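Local coordinates for protein XoxI (Bacillus cereus ATCC 14579, PDB 3CNW) that is of unknown function but, as a member of the polyketide cyclase and lipid transport family with a Bet v 1-like fold, may bind a hydrophobic ligand, at residues M10-S15 with S101-S106; D31-I36 with H124-D129; D56-R61 with A79-T84; E69-Y74 with L87-V92. All blocks are in the same frame, centred on the assembly; numbering follows the deposited sequence.

Contact 1 (M10-S15 with S101-S106); sequences MEIFGS and SLVEWS
The hydroxyl OG of Ser-101 donates to the carbonyl O of Gly-14 over 2.7 Å, approaching that oxygen from a position tilted 20° out of the carbonyl plane. A chi1 of 49° places OG between the serine's own backbone N and carbonyl carbon, and from there it reaches past the end of the neighbouring strand to the chain that leaves it. The backbone of Ser-101 pairs with Ile-12 in both directions: Ile-12 N gives to Ser-101 O at 2.8 Å, and Ser-101 N gives to Ile-12 O. Two residues on, Val-103 N binds Met-10 O at 2.9 Å, while the return bond from Met-10 N to Val-103 O is weak. On the face bearing Ile-12 and Val-103, the Ile-12 tip CD1 meets the CG2 branch of Val-103 at 3.8 Å, the two side chains crossing at a slant where helix 16-23 covers them through Val-19. On the other face CG of Glu-11 rests against CD1 of Leu-102 at 3.9 Å. Beyond Gly-14, Ser-15 caps helix 16-23 through the N of Gln-18. This is an antiparallel pairing of first and last strands, as in the helix-grip fold of Bet v 1-like proteins.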
# COMPACT_ATOMS: atom_id res chain seq x y z
N MSE A 10 -12.76 12.13 -14.51
CA MSE A 10 -14.18 12.07 -14.22
C MSE A 10 -14.40 12.79 -12.91
O MSE A 10 -13.69 12.55 -11.93
CB MSE A 10 -14.61 10.60 -14.08
CG MSE A 10 -16.11 10.36 -13.98
SE MSE A 10 -16.99 10.51 -15.70
CE MSE A 10 -16.14 9.01 -16.61
N GLU A 11 -15.38 13.69 -12.89
CA GLU A 11 -15.71 14.42 -11.68
C GLU A 11 -16.76 13.62 -10.95
O GLU A 11 -17.69 13.11 -11.57
CB GLU A 11 -16.23 15.82 -12.02
CG GLU A 11 -15.16 16.75 -12.53
CD GLU A 11 -15.69 18.14 -12.88
OE1 GLU A 11 -16.31 18.78 -12.00
OE2 GLU A 11 -15.48 18.59 -14.03
N ILE A 12 -16.60 13.48 -9.64
CA ILE A 12 -17.54 12.71 -8.84
C ILE A 12 -18.10 13.59 -7.75
O ILE A 12 -17.40 14.45 -7.24
CB ILE A 12 -16.84 11.47 -8.18
CG1 ILE A 12 -16.46 10.44 -9.25
CG2 ILE A 12 -17.79 10.80 -7.17
CD1 ILE A 12 -15.42 10.88 -10.20
N PHE A 13 -19.37 13.39 -7.42
CA PHE A 13 -20.00 14.17 -6.35
C PHE A 13 -19.66 13.51 -5.03
O PHE A 13 -20.44 12.73 -4.48
CB PHE A 13 -21.52 14.23 -6.52
CG PHE A 13 -21.96 15.08 -7.69
CD1 PHE A 13 -21.75 16.46 -7.69
CD2 PHE A 13 -22.61 14.50 -8.78
CE1 PHE A 13 -22.16 17.26 -8.77
CE2 PHE A 13 -23.02 15.28 -9.88
CZ PHE A 13 -22.80 16.66 -9.87
N GLY A 14 -18.46 13.82 -4.54
CA GLY A 14 -17.98 13.29 -3.28
C GLY A 14 -16.65 13.96 -2.97
O GLY A 14 -15.83 14.11 -3.88
N SER A 15 -16.44 14.37 -1.72
CA SER A 15 -15.18 15.01 -1.34
C SER A 15 -14.04 14.11 -1.76
O SER A 15 -14.21 12.91 -1.89
CB SER A 15 -15.11 15.24 0.17
OG SER A 15 -14.91 14.02 0.87
N SER A 101 -14.93 15.90 -6.58
CA SER A 101 -13.54 15.61 -6.84
C SER A 101 -13.31 15.14 -8.25
O SER A 101 -14.24 14.74 -8.96
CB SER A 101 -13.04 14.58 -5.83
OG SER A 101 -13.92 13.48 -5.75
N LEU A 102 -12.05 15.21 -8.65
CA LEU A 102 -11.65 14.79 -9.98
C LEU A 102 -10.78 13.56 -9.90
O LEU A 102 -9.66 13.63 -9.40
CB LEU A 102 -10.90 15.93 -10.67
CG LEU A 102 -10.36 15.62 -12.06
CD1 LEU A 102 -11.52 15.36 -13.00
CD2 LEU A 102 -9.53 16.79 -12.54
N VAL A 103 -11.28 12.44 -10.38
CA VAL A 103 -10.48 11.22 -10.35
C VAL A 103 -9.78 11.02 -11.69
O VAL A 103 -10.37 11.23 -12.74
CB VAL A 103 -11.36 9.99 -10.04
CG1 VAL A 103 -10.51 8.73 -10.07
CG2 VAL A 103 -12.02 10.16 -8.67
N GLU A 104 -8.51 10.63 -11.65
CA GLU A 104 -7.75 10.41 -12.89
C GLU A 104 -7.09 9.05 -12.93
O GLU A 104 -6.38 8.66 -12.00
CB GLU A 104 -6.67 11.49 -13.08
CG GLU A 104 -7.22 12.90 -13.25
CD GLU A 104 -6.19 13.91 -13.79
OE1 GLU A 104 -4.97 13.61 -13.74
OE2 GLU A 104 -6.61 15.00 -14.25
N TRP A 105 -7.33 8.32 -14.01
CA TRP A 105 -6.75 7.00 -14.18
C TRP A 105 -5.91 7.07 -15.45
O TRP A 105 -6.45 7.21 -16.55
CB TRP A 105 -7.86 5.96 -14.34
CG TRP A 105 -7.43 4.56 -14.03
CD1 TRP A 105 -6.15 4.08 -13.98
CD2 TRP A 105 -8.28 3.45 -13.76
NE1 TRP A 105 -6.15 2.73 -13.69
CE2 TRP A 105 -7.45 2.32 -13.55
CE3 TRP A 105 -9.67 3.28 -13.67
CZ2 TRP A 105 -7.96 1.05 -13.25
CZ3 TRP A 105 -10.18 2.02 -13.37
CH2 TRP A 105 -9.33 0.92 -13.18
N SER A 106 -4.59 6.98 -15.29
CA SER A 106 -3.69 7.05 -16.43
C SER A 106 -2.93 5.75 -16.66
O SER A 106 -2.80 4.92 -15.75
CB SER A 106 -2.70 8.20 -16.23
OG SER A 106 -2.05 8.08 -14.98

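Contact 2 (D31-I36 with H124-D129); sequences DWLPYI and HGIYSD
The helix-grip fold lays a long C-terminal helix across its curved sheet, and here the loop between helix 16-23 and strand 38-42 meets that helix at a type I turn, Leu-33 to Ile-36. Ile-126 and Asp-129, three residues apart on the helix, do the work on its side. The Ile-126 branch carrying CG1 stands over the middle of one face of the Tyr-35 ring, 4.2 Å from its centroid and 11° off the ring normal, a CH-pi contact. Its CG2 reaches the ring atom CD2 of Tyr-35 at 3.9 Å, and so the isoleucine supports both the centre and one side of the ring. With CG of Tyr-35 anti to the backbone N, chi1 of -173° carries the ring toward the helix, where the isoleucine crosses its face at a slant. Asp-129 handles the turn itself: OD2 lies 3.2 Å from Tyr-35 N in a weak, bent hydrogen bond and 3.3 Å from CD of Pro-34, with CD1 of Leu-33 also close by at 3.6 Å. The carboxylate thus sits against three successive residues, one of them by a polar contact. Farther out, Tyr-35 packs on Phe-81 and Pro-53, Trp-32 leans on Leu-22 and Ile-23 of helix 16-23, and Tyr-127, on another side of helix 116-139, stacks on Trp-105 of strand 101-111.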
# COMPACT_ATOMS: atom_id res chain seq x y z
N ASP A 31 -15.39 -3.25 -5.49
CA ASP A 31 -16.36 -2.38 -4.82
C ASP A 31 -16.83 -1.27 -5.76
O ASP A 31 -17.80 -0.59 -5.45
CB ASP A 31 -15.78 -1.69 -3.58
CG ASP A 31 -15.45 -2.65 -2.46
OD1 ASP A 31 -16.26 -3.57 -2.18
OD2 ASP A 31 -14.38 -2.46 -1.83
N TRP A 32 -16.16 -1.08 -6.89
CA TRP A 32 -16.56 0.01 -7.78
C TRP A 32 -16.28 -0.15 -9.28
O TRP A 32 -16.79 0.63 -10.09
CB TRP A 32 -15.89 1.29 -7.31
CG TRP A 32 -14.39 1.24 -7.38
CD1 TRP A 32 -13.54 0.68 -6.47
CD2 TRP A 32 -13.56 1.77 -8.43
NE1 TRP A 32 -12.23 0.85 -6.87
CE2 TRP A 32 -12.21 1.52 -8.06
CE3 TRP A 32 -13.82 2.46 -9.62
CZ2 TRP A 32 -11.13 1.92 -8.87
CZ3 TRP A 32 -12.74 2.86 -10.42
CH2 TRP A 32 -11.41 2.59 -10.03
N LEU A 33 -15.46 -1.13 -9.64
CA LEU A 33 -15.13 -1.35 -11.04
C LEU A 33 -15.84 -2.58 -11.57
O LEU A 33 -15.45 -3.70 -11.27
CB LEU A 33 -13.61 -1.53 -11.18
CG LEU A 33 -13.05 -2.05 -12.50
CD1 LEU A 33 -13.44 -1.16 -13.66
CD2 LEU A 33 -11.55 -2.11 -12.38
N PRO A 34 -16.90 -2.38 -12.37
CA PRO A 34 -17.66 -3.49 -12.93
C PRO A 34 -16.80 -4.56 -13.60
O PRO A 34 -17.11 -5.75 -13.55
CB PRO A 34 -18.60 -2.80 -13.92
CG PRO A 34 -18.81 -1.46 -13.33
CD PRO A 34 -17.40 -1.09 -12.90
N TYR A 35 -15.71 -4.14 -14.22
CA TYR A 35 -14.81 -5.04 -14.93
C TYR A 35 -14.06 -6.05 -14.05
O TYR A 35 -13.57 -7.06 -14.55
CB TYR A 35 -13.80 -4.22 -15.71
CG TYR A 35 -12.93 -5.05 -16.60
CD1 TYR A 35 -13.44 -5.66 -17.74
CD2 TYR A 35 -11.58 -5.23 -16.32
CE1 TYR A 35 -12.63 -6.42 -18.59
CE2 TYR A 35 -10.76 -5.99 -17.15
CZ TYR A 35 -11.29 -6.58 -18.29
OH TYR A 35 -10.48 -7.32 -19.12
N ILE A 36 -13.96 -5.76 -12.75
CA ILE A 36 -13.25 -6.66 -11.83
C ILE A 36 -14.17 -7.16 -10.73
O ILE A 36 -14.19 -6.61 -9.63
CB ILE A 36 -12.03 -5.96 -11.19
CG1 ILE A 36 -11.05 -5.52 -12.28
CG2 ILE A 36 -11.30 -6.91 -10.24
CD1 ILE A 36 -10.61 -6.67 -13.21
N HIS A 124 -8.52 2.32 -22.09
CA HIS A 124 -9.35 3.49 -21.90
C HIS A 124 -10.76 2.99 -21.58
O HIS A 124 -11.45 3.54 -20.73
CB HIS A 124 -9.38 4.34 -23.16
CG HIS A 124 -9.93 5.71 -22.93
ND1 HIS A 124 -9.15 6.74 -22.47
CD2 HIS A 124 -11.19 6.20 -23.04
CE1 HIS A 124 -9.91 7.82 -22.30
NE2 HIS A 124 -11.14 7.51 -22.64
N GLY A 125 -11.18 1.92 -22.27
CA GLY A 125 -12.49 1.35 -22.03
C GLY A 125 -12.64 0.86 -20.59
O GLY A 125 -13.69 1.02 -19.97
N ILE A 126 -11.59 0.25 -20.05
CA ILE A 126 -11.66 -0.25 -18.69
C ILE A 126 -11.69 0.91 -17.70
O ILE A 126 -12.50 0.92 -16.78
CB ILE A 126 -10.46 -1.16 -18.38
CG1 ILE A 126 -10.54 -2.41 -19.27
CG2 ILE A 126 -10.44 -1.52 -16.90
CD1 ILE A 126 -9.20 -3.08 -19.51
N TYR A 127 -10.82 1.89 -17.92
CA TYR A 127 -10.77 3.06 -17.06
C TYR A 127 -12.14 3.74 -17.06
O TYR A 127 -12.71 3.98 -16.00
CB TYR A 127 -9.71 4.04 -17.56
CG TYR A 127 -8.29 3.51 -17.54
CD1 TYR A 127 -7.96 2.32 -16.87
CD2 TYR A 127 -7.27 4.20 -18.19
CE1 TYR A 127 -6.64 1.83 -16.85
CE2 TYR A 127 -5.94 3.72 -18.18
CZ TYR A 127 -5.63 2.54 -17.51
OH TYR A 127 -4.33 2.07 -17.51
N SER A 128 -12.67 4.02 -18.26
CA SER A 128 -13.98 4.66 -18.41
C SER A 128 -15.08 3.87 -17.71
O SER A 128 -15.94 4.44 -17.03
CB SER A 128 -14.37 4.83 -19.89
OG SER A 128 -15.68 5.39 -20.05
N ASP A 129 -15.06 2.55 -17.89
CA ASP A 129 -16.05 1.67 -17.26
C ASP A 129 -16.09 1.91 -15.75
O ASP A 129 -17.16 2.10 -15.17
CB ASP A 129 -15.68 0.22 -17.55
CG ASP A 129 -16.60 -0.76 -16.88
OD1 ASP A 129 -17.80 -0.82 -17.25
OD2 ASP A 129 -16.14 -1.48 -15.96

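Contact 3 (D56-R61 with A79-T84); sequences DTIIER and APFPVT
Ile-58 supplies the close-packed part of this contact, spreading three of its carbons over three successive residues, Ala-79, Pro-80 and Phe-81. Its tip CD1 touches CZ of Phe-81 at 3.7 Å, the side chains crossing at about a right angle and the methyl meeting the ring obliquely. The branch methyl CG2 meets CB of Ala-79 at 4.0 Å, and CG1 lies at the same 4.0 Å from CD of Pro-80. Two torsions account for this spread: chi1 of -63° sets CG1 beside the backbone N and CG2 anti to it, and an extended chi2 (160°) takes CD1 on to the phenylalanine. The phenyl ring also has an edge-to-face partner in Phe-123 of the long helix.

Toward the solvent the contact becomes an exposed fringe of few atoms, Pro-80 against Asp-56 and Thr-57. The proline CG lies 3.8 Å from CB of Asp-56, the two side chains passing at a slant, and its CD lies 3.5 Å from the carbonyl O of Thr-57. No hydrogen bond joins the two segments; the meeting is by van der Waals contact. Asp-56 receives its backbone support from Asn-52 OD1, which accepts from its N.

Strand 57-66 starts here, pairing with strand 47-51 through Ile-58 and Leu-50, while Ile-59 bonds to Met-77 and Asn-78. The loop 79-82 that follows strand 71-76 folds back over the start of strand 57-66, and Phe-81 packs on Ile-76 of strand 71-76 and Leu-122 of helix 116-139.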
# COMPACT_ATOMS: atom_id res chain seq x y z
N ASP A 56 -10.64 -14.56 -16.77
CA ASP A 56 -9.19 -14.51 -16.95
C ASP A 56 -8.59 -14.00 -15.65
O ASP A 56 -9.24 -13.28 -14.90
CB ASP A 56 -8.80 -13.56 -18.09
CG ASP A 56 -8.82 -14.23 -19.45
OD1 ASP A 56 -8.08 -15.22 -19.66
OD2 ASP A 56 -9.58 -13.76 -20.33
N THR A 57 -7.34 -14.38 -15.38
CA THR A 57 -6.66 -13.95 -14.17
C THR A 57 -5.76 -12.77 -14.48
O THR A 57 -5.05 -12.77 -15.48
CB THR A 57 -5.79 -15.08 -13.55
OG1 THR A 57 -6.63 -16.15 -13.10
CG2 THR A 57 -4.97 -14.56 -12.37
N ILE A 58 -5.77 -11.77 -13.62
CA ILE A 58 -4.92 -10.60 -13.80
C ILE A 58 -4.13 -10.38 -12.52
O ILE A 58 -4.71 -10.17 -11.45
CB ILE A 58 -5.78 -9.35 -14.14
CG1 ILE A 58 -6.50 -9.57 -15.47
CG2 ILE A 58 -4.89 -8.10 -14.20
CD1 ILE A 58 -7.70 -8.67 -15.66
N ILE A 59 -2.81 -10.46 -12.61
CA ILE A 59 -1.97 -10.26 -11.42
C ILE A 59 -1.19 -8.97 -11.52
O ILE A 59 -0.42 -8.77 -12.45
CB ILE A 59 -1.00 -11.44 -11.24
CG1 ILE A 59 -1.80 -12.75 -11.12
CG2 ILE A 59 -0.16 -11.23 -9.99
CD1 ILE A 59 -0.95 -14.01 -11.18
N GLU A 60 -1.39 -8.09 -10.55
CA GLU A 60 -0.70 -6.80 -10.56
C GLU A 60 0.04 -6.54 -9.26
O GLU A 60 -0.29 -7.08 -8.20
CB GLU A 60 -1.71 -5.68 -10.82
CG GLU A 60 -2.61 -5.93 -12.02
CD GLU A 60 -3.63 -4.82 -12.23
OE1 GLU A 60 -4.12 -4.25 -11.22
OE2 GLU A 60 -3.95 -4.52 -13.41
N ARG A 61 1.05 -5.69 -9.33
CA ARG A 61 1.85 -5.38 -8.17
C ARG A 61 1.81 -3.90 -7.82
O ARG A 61 1.89 -3.04 -8.71
CB ARG A 61 3.30 -5.82 -8.39
CG ARG A 61 4.33 -5.02 -7.62
CD ARG A 61 5.64 -5.75 -7.57
NE ARG A 61 5.64 -6.74 -6.49
CZ ARG A 61 5.97 -8.01 -6.64
NH1 ARG A 61 6.33 -8.47 -7.82
NH2 ARG A 61 5.94 -8.82 -5.59
N ALA A 79 -0.98 -10.96 -17.12
CA ALA A 79 -2.37 -10.83 -17.50
C ALA A 79 -2.49 -11.26 -18.96
O ALA A 79 -1.48 -11.48 -19.63
CB ALA A 79 -2.83 -9.39 -17.35
N PRO A 80 -3.72 -11.41 -19.46
CA PRO A 80 -3.91 -11.82 -20.85
C PRO A 80 -3.85 -10.63 -21.81
O PRO A 80 -3.91 -10.81 -23.02
CB PRO A 80 -5.28 -12.47 -20.82
CG PRO A 80 -6.02 -11.58 -19.85
CD PRO A 80 -5.01 -11.43 -18.73
N PHE A 81 -3.72 -9.43 -21.26
CA PHE A 81 -3.66 -8.22 -22.08
C PHE A 81 -2.48 -8.21 -23.02
O PHE A 81 -1.40 -8.68 -22.67
CB PHE A 81 -3.57 -6.99 -21.18
CG PHE A 81 -4.73 -6.86 -20.25
CD1 PHE A 81 -6.03 -7.04 -20.71
CD2 PHE A 81 -4.53 -6.51 -18.92
CE1 PHE A 81 -7.12 -6.87 -19.87
CE2 PHE A 81 -5.61 -6.34 -18.06
CZ PHE A 81 -6.91 -6.52 -18.54
N PRO A 82 -2.66 -7.64 -24.22
CA PRO A 82 -1.57 -7.59 -25.20
C PRO A 82 -0.66 -6.38 -25.03
O PRO A 82 -0.55 -5.54 -25.92
CB PRO A 82 -2.32 -7.57 -26.52
CG PRO A 82 -3.49 -6.71 -26.21
CD PRO A 82 -3.93 -7.22 -24.84
N VAL A 83 0.00 -6.29 -23.88
CA VAL A 83 0.92 -5.19 -23.60
C VAL A 83 2.01 -5.70 -22.68
O VAL A 83 1.92 -6.80 -22.16
CB VAL A 83 0.22 -3.99 -22.87
CG1 VAL A 83 -0.89 -3.42 -23.73
CG2 VAL A 83 -0.30 -4.42 -21.49
N THR A 84 3.03 -4.87 -22.49
CA THR A 84 4.14 -5.17 -21.60
C THR A 84 4.64 -3.82 -21.07
O THR A 84 4.32 -2.77 -21.65
CB THR A 84 5.27 -5.94 -22.35
OG1 THR A 84 6.20 -6.47 -21.40
CG2 THR A 84 6.00 -5.04 -23.33

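Contact 4 (E69-Y74 with L87-V92); sequences ERYYTY and LSTIQV
The carbonyl O of Val-92 is gripped side-on by Arg-70, whose NE donates at 2.8 Å and 163° and whose NH2 adds a longer bond at 3.2 Å. The oxygen lies only 1° out of the guanidinium plane and sits at the edge of the group, nearly straight on the NE bond and well bent on the NH2 one. A bend in the arginine chain at chi3 (-62°) turns the guanidinium back to this atom. Arg-70 O in turn accepts from Val-92 N, so backbone and side chain of one residue hold both polar groups of the other. Farther along, Tyr-72 and Ile-90 exchange two backbone bonds, and Tyr-74 and Ser-88 do the same, with Tyr-74 N to Ser-88 O at 2.9 Å.

On the face bearing Tyr-72 and Ile-90, the two side chains run side by side in the same direction. CG2 of Ile-90 lies over one face of the Tyr-72 ring, offset toward its rim and 3.4 Å from CE2, while the phenol OH bonds to Arg-48 NH1. The Tyr-74 ring rests on Ser-88, its CZ 3.4 Å from the serine CB; the serine OG itself bonds to Ser-106 O of the next strand. On the opposite face CB of Tyr-71 meets CB of Gln-91 at 3.6 Å, and OG1 of Thr-73 approaches CB of Thr-89.

Arg-70 and Tyr-71 both face Asn-66, a G1 beta bulge where the chain enters strand 71-76. The whole is the antiparallel hairpin of strands 71-76 and 83-94, central in the sheet of the Bet v 1-like helix-grip fold.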
# COMPACT_ATOMS: atom_id res chain seq x y z
N GLU A 69 -1.89 12.00 -0.31
CA GLU A 69 -2.00 12.57 -1.65
C GLU A 69 -2.96 11.79 -2.54
O GLU A 69 -3.04 12.01 -3.74
CB GLU A 69 -0.61 12.64 -2.31
CG GLU A 69 0.42 13.34 -1.44
CD GLU A 69 1.74 13.56 -2.16
OE1 GLU A 69 2.30 12.60 -2.73
OE2 GLU A 69 2.23 14.72 -2.16
N ARG A 70 -3.66 10.84 -1.93
CA ARG A 70 -4.66 10.04 -2.62
C ARG A 70 -4.30 9.51 -4.02
O ARG A 70 -4.91 9.90 -5.02
CB ARG A 70 -5.97 10.83 -2.70
CG ARG A 70 -6.40 11.44 -1.35
CD ARG A 70 -7.66 12.27 -1.52
NE ARG A 70 -7.43 13.40 -2.42
CZ ARG A 70 -7.16 14.63 -2.02
NH1 ARG A 70 -7.10 14.93 -0.72
NH2 ARG A 70 -6.93 15.58 -2.92
N TYR A 71 -3.33 8.60 -4.08
CA TYR A 71 -2.96 7.98 -5.34
C TYR A 71 -2.15 6.70 -5.10
O TYR A 71 -1.59 6.49 -4.02
CB TYR A 71 -2.15 8.94 -6.21
CG TYR A 71 -0.68 9.04 -5.87
CD1 TYR A 71 0.24 8.14 -6.40
CD2 TYR A 71 -0.20 10.07 -5.05
CE1 TYR A 71 1.61 8.25 -6.14
CE2 TYR A 71 1.17 10.20 -4.78
CZ TYR A 71 2.06 9.28 -5.33
OH TYR A 71 3.41 9.39 -5.07
N TYR A 72 -2.15 5.84 -6.10
CA TYR A 72 -1.36 4.62 -6.03
C TYR A 72 -1.03 4.22 -7.46
O TYR A 72 -1.81 4.48 -8.39
CB TYR A 72 -2.07 3.51 -5.23
CG TYR A 72 -3.18 2.74 -5.89
CD1 TYR A 72 -2.91 1.74 -6.82
CD2 TYR A 72 -4.52 2.97 -5.55
CE1 TYR A 72 -3.93 0.98 -7.38
CE2 TYR A 72 -5.55 2.22 -6.11
CZ TYR A 72 -5.24 1.22 -7.02
OH TYR A 72 -6.25 0.48 -7.58
N THR A 73 0.16 3.66 -7.63
CA THR A 73 0.67 3.24 -8.92
C THR A 73 0.94 1.74 -8.85
O THR A 73 1.47 1.25 -7.86
CB THR A 73 2.01 3.99 -9.24
OG1 THR A 73 1.75 5.38 -9.45
CG2 THR A 73 2.68 3.40 -10.47
N TYR A 74 0.58 1.03 -9.92
CA TYR A 74 0.76 -0.40 -9.97
C TYR A 74 1.17 -0.86 -11.37
O TYR A 74 0.92 -0.18 -12.37
CB TYR A 74 -0.53 -1.11 -9.56
CG TYR A 74 -1.65 -0.92 -10.55
CD1 TYR A 74 -1.90 -1.87 -11.53
CD2 TYR A 74 -2.44 0.22 -10.52
CE1 TYR A 74 -2.92 -1.69 -12.48
CE2 TYR A 74 -3.46 0.41 -11.46
CZ TYR A 74 -3.69 -0.54 -12.43
OH TYR A 74 -4.68 -0.34 -13.37
N LEU A 87 2.13 0.31 -16.77
CA LEU A 87 2.20 1.12 -15.55
C LEU A 87 0.90 1.92 -15.49
O LEU A 87 0.46 2.44 -16.51
CB LEU A 87 3.39 2.08 -15.62
CG LEU A 87 4.41 1.98 -14.48
CD1 LEU A 87 5.18 3.30 -14.39
CD2 LEU A 87 3.72 1.71 -13.16
N SER A 88 0.27 1.99 -14.32
CA SER A 88 -0.98 2.71 -14.18
C SER A 88 -1.11 3.35 -12.80
O SER A 88 -0.74 2.75 -11.79
CB SER A 88 -2.18 1.79 -14.41
OG SER A 88 -3.38 2.53 -14.36
N THR A 89 -1.65 4.56 -12.76
CA THR A 89 -1.80 5.27 -11.52
C THR A 89 -3.18 5.89 -11.42
O THR A 89 -3.71 6.41 -12.40
CB THR A 89 -0.73 6.37 -11.40
OG1 THR A 89 -1.10 7.31 -10.38
CG2 THR A 89 -0.59 7.09 -12.71
N ILE A 90 -3.79 5.80 -10.25
CA ILE A 90 -5.11 6.40 -10.07
C ILE A 90 -4.97 7.42 -8.96
O ILE A 90 -4.41 7.14 -7.91
CB ILE A 90 -6.19 5.34 -9.73
CG1 ILE A 90 -7.56 6.00 -9.72
CG2 ILE A 90 -5.92 4.73 -8.39
CD1 ILE A 90 -8.73 5.02 -9.64
N GLN A 91 -5.47 8.63 -9.20
CA GLN A 91 -5.37 9.69 -8.22
C GLN A 91 -6.68 10.46 -8.09
O GLN A 91 -7.39 10.66 -9.08
CB GLN A 91 -4.24 10.64 -8.62
CG GLN A 91 -4.06 11.82 -7.68
CD GLN A 91 -3.11 12.85 -8.25
OE1 GLN A 91 -3.01 13.01 -9.46
NE2 GLN A 91 -2.43 13.58 -7.37
N VAL A 92 -6.98 10.88 -6.87
CA VAL A 92 -8.19 11.63 -6.58
C VAL A 92 -7.81 13.08 -6.29
O VAL A 92 -7.33 13.40 -5.20
CB VAL A 92 -8.94 11.04 -5.37
CG1 VAL A 92 -10.25 11.80 -5.13
CG2 VAL A 92 -9.21 9.55 -5.59

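From the N terminus, strand 4-12 opens contact 1, which closes only at strand 101-111 and encloses contacts 3 and 4. The loop after helix 16-23 then opens contact 2, which ends on helix 116-139; its segments alternate with those of contact 1, so these two long closures cross. Contacts 3 and 4 lie inside both and cross each other, contact 3 at the approach to strand 83-94 and contact 4 on it. Contact 1 joins an outer strand to the sheet, contact 4 joins central strands, contact 3 ties the start of strand 57-66 to the loop leading into strand 83-94, and contact 2 brings loop and helix together. Trp-32 touches Trp-105 of contact 1 and Ile-90 of contact 4; Ile-126 meets Phe-81 of contact 3.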